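Local coordinates for protein hydrogenase maturation protease HycI (Thermococcus kodakarensis KOD1, PDB 5ZBY) that probably acts as an endopeptidase that trims the C-terminus of a [NiFe] hydrogenase subunit during maturation of that enzyme, at residues V70-A75 against S110-Q115. Sequence-based numbering, arbitrary orientation.
Sequences VVFVDA and SYIKEQ
Ile112 meets Phe72 and Val70 with its two branches parted by its torsions: CG1 stands anti to the carbonyl carbon (chi1 -63°) and the chain then runs extended to CD1 (chi2 168°), while CG2 lies anti to the backbone N. The longer branch carries CD1 to within 3.7 Å of Phe72 CZ. This methyl arrives at the rim of the ring, in its plane, the two side chains coming from opposite directions. Phe72, with CG anti to its own carbonyl carbon (chi1 -71°), extends from the strand toward the helix. The shorter branch meets Val70 less closely, Ile112 CG2 lying 4.1 Å from Val70 CG2, and here the side chains cross at about a right angle. Val70 and Phe72, two residues apart, face the same side of strand 69-75, the middle strand of the mixed five-stranded sheet, and helix 105-116 covers that side of the sheet in this alpha/beta fold. Ile120 of the neighbouring strand 119-125 touches both Phe72 and Ile112, and Ile62 of helix 59-64 touches both Val70 and Ile112, so the three side chains belong to a wider hydrophobic layer. Between these two segments the contact is small, buried and apolar; burial of hydrophobic surface probably drives it, with no polar bond to fix its direction.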
# COMPACT_ATOMS: atom_id res chain seq x y z
N VAL A 70 -9.71 0.96 1.12
CA VAL A 70 -8.54 1.44 0.39
C VAL A 70 -7.32 0.89 1.11
O VAL A 70 -7.23 1.01 2.34
CB VAL A 70 -8.49 2.98 0.35
CG1 VAL A 70 -7.20 3.42 -0.41
CG2 VAL A 70 -9.78 3.53 -0.37
N VAL A 71 -6.44 0.22 0.37
CA VAL A 71 -5.21 -0.40 0.93
C VAL A 71 -4.01 0.29 0.34
O VAL A 71 -3.80 0.17 -0.87
CB VAL A 71 -5.16 -1.87 0.58
CG1 VAL A 71 -3.94 -2.55 1.16
CG2 VAL A 71 -6.45 -2.58 1.07
N PHE A 72 -3.23 0.99 1.16
CA PHE A 72 -1.95 1.57 0.74
C PHE A 72 -0.89 0.55 0.99
O PHE A 72 -0.95 -0.15 2.00
CB PHE A 72 -1.66 2.86 1.51
CG PHE A 72 -2.57 3.98 1.10
CD1 PHE A 72 -3.64 4.37 1.89
CD2 PHE A 72 -2.38 4.61 -0.13
CE1 PHE A 72 -4.51 5.41 1.46
CE2 PHE A 72 -3.27 5.63 -0.55
CZ PHE A 72 -4.29 6.04 0.25
N VAL A 73 0.05 0.40 0.07
CA VAL A 73 1.12 -0.60 0.25
C VAL A 73 2.44 0.16 0.08
O VAL A 73 2.63 0.86 -0.92
CB VAL A 73 1.03 -1.73 -0.77
CG1 VAL A 73 2.16 -2.74 -0.58
CG2 VAL A 73 -0.37 -2.44 -0.75
N ASP A 74 3.34 0.10 1.06
CA ASP A 74 4.56 0.94 1.01
C ASP A 74 5.70 0.21 1.78
O ASP A 74 5.46 -0.62 2.65
CB ASP A 74 4.29 2.32 1.66
CG ASP A 74 5.35 3.37 1.32
OD1 ASP A 74 6.18 3.13 0.41
OD2 ASP A 74 5.31 4.45 1.93
N ALA A 75 6.94 0.49 1.40
CA ALA A 75 8.05 0.18 2.28
C ALA A 75 8.06 1.11 3.49
O ALA A 75 8.16 2.31 3.34
CB ALA A 75 9.38 0.35 1.50
N SER A 110 -7.20 10.38 5.74
CA SER A 110 -8.31 11.06 6.42
C SER A 110 -9.24 11.75 5.42
O SER A 110 -10.46 11.70 5.55
CB SER A 110 -7.79 12.11 7.41
OG SER A 110 -6.98 11.48 8.43
N TYR A 111 -8.64 12.43 4.44
CA TYR A 111 -9.48 13.02 3.37
C TYR A 111 -10.29 11.97 2.62
O TYR A 111 -11.51 12.10 2.44
CB TYR A 111 -8.59 13.79 2.41
CG TYR A 111 -9.34 14.38 1.24
CD1 TYR A 111 -10.07 15.55 1.39
CD2 TYR A 111 -9.32 13.76 0.01
CE1 TYR A 111 -10.76 16.10 0.33
CE2 TYR A 111 -10.03 14.31 -1.08
CZ TYR A 111 -10.73 15.48 -0.90
OH TYR A 111 -11.43 16.05 -1.95
N ILE A 112 -9.63 10.90 2.16
CA ILE A 112 -10.36 9.83 1.46
C ILE A 112 -11.53 9.25 2.28
O ILE A 112 -12.66 9.11 1.77
CB ILE A 112 -9.41 8.68 1.03
CG1 ILE A 112 -8.37 9.21 0.03
CG2 ILE A 112 -10.27 7.48 0.52
CD1 ILE A 112 -7.19 8.27 -0.28
N LYS A 113 -11.30 9.00 3.56
CA LYS A 113 -12.31 8.39 4.41
C LYS A 113 -13.46 9.36 4.64
O LYS A 113 -14.64 8.96 4.65
CB LYS A 113 -11.71 7.91 5.77
CG LYS A 113 -12.77 7.19 6.56
CD LYS A 113 -12.22 6.41 7.72
CE LYS A 113 -13.33 5.55 8.27
NZ LYS A 113 -12.85 4.65 9.37
N GLU A 114 -13.14 10.64 4.76
CA GLU A 114 -14.21 11.62 4.95
C GLU A 114 -15.10 11.62 3.72
O GLU A 114 -16.33 11.58 3.85
CB GLU A 114 -13.65 13.02 5.18
CG GLU A 114 -14.64 13.98 5.86
CD GLU A 114 -15.79 14.41 4.96
OE1 GLU A 114 -15.54 14.58 3.75
OE2 GLU A 114 -16.93 14.59 5.46
N GLN A 115 -14.46 11.65 2.56
CA GLN A 115 -15.18 11.72 1.26
C GLN A 115 -16.00 10.49 0.93
O GLN A 115 -17.05 10.61 0.27
CB GLN A 115 -14.18 11.96 0.13
CG GLN A 115 -13.48 13.32 0.17
CD GLN A 115 -14.47 14.46 0.05
OE1 GLN A 115 -15.56 14.28 -0.48
NE2 GLN A 115 -14.08 15.63 0.53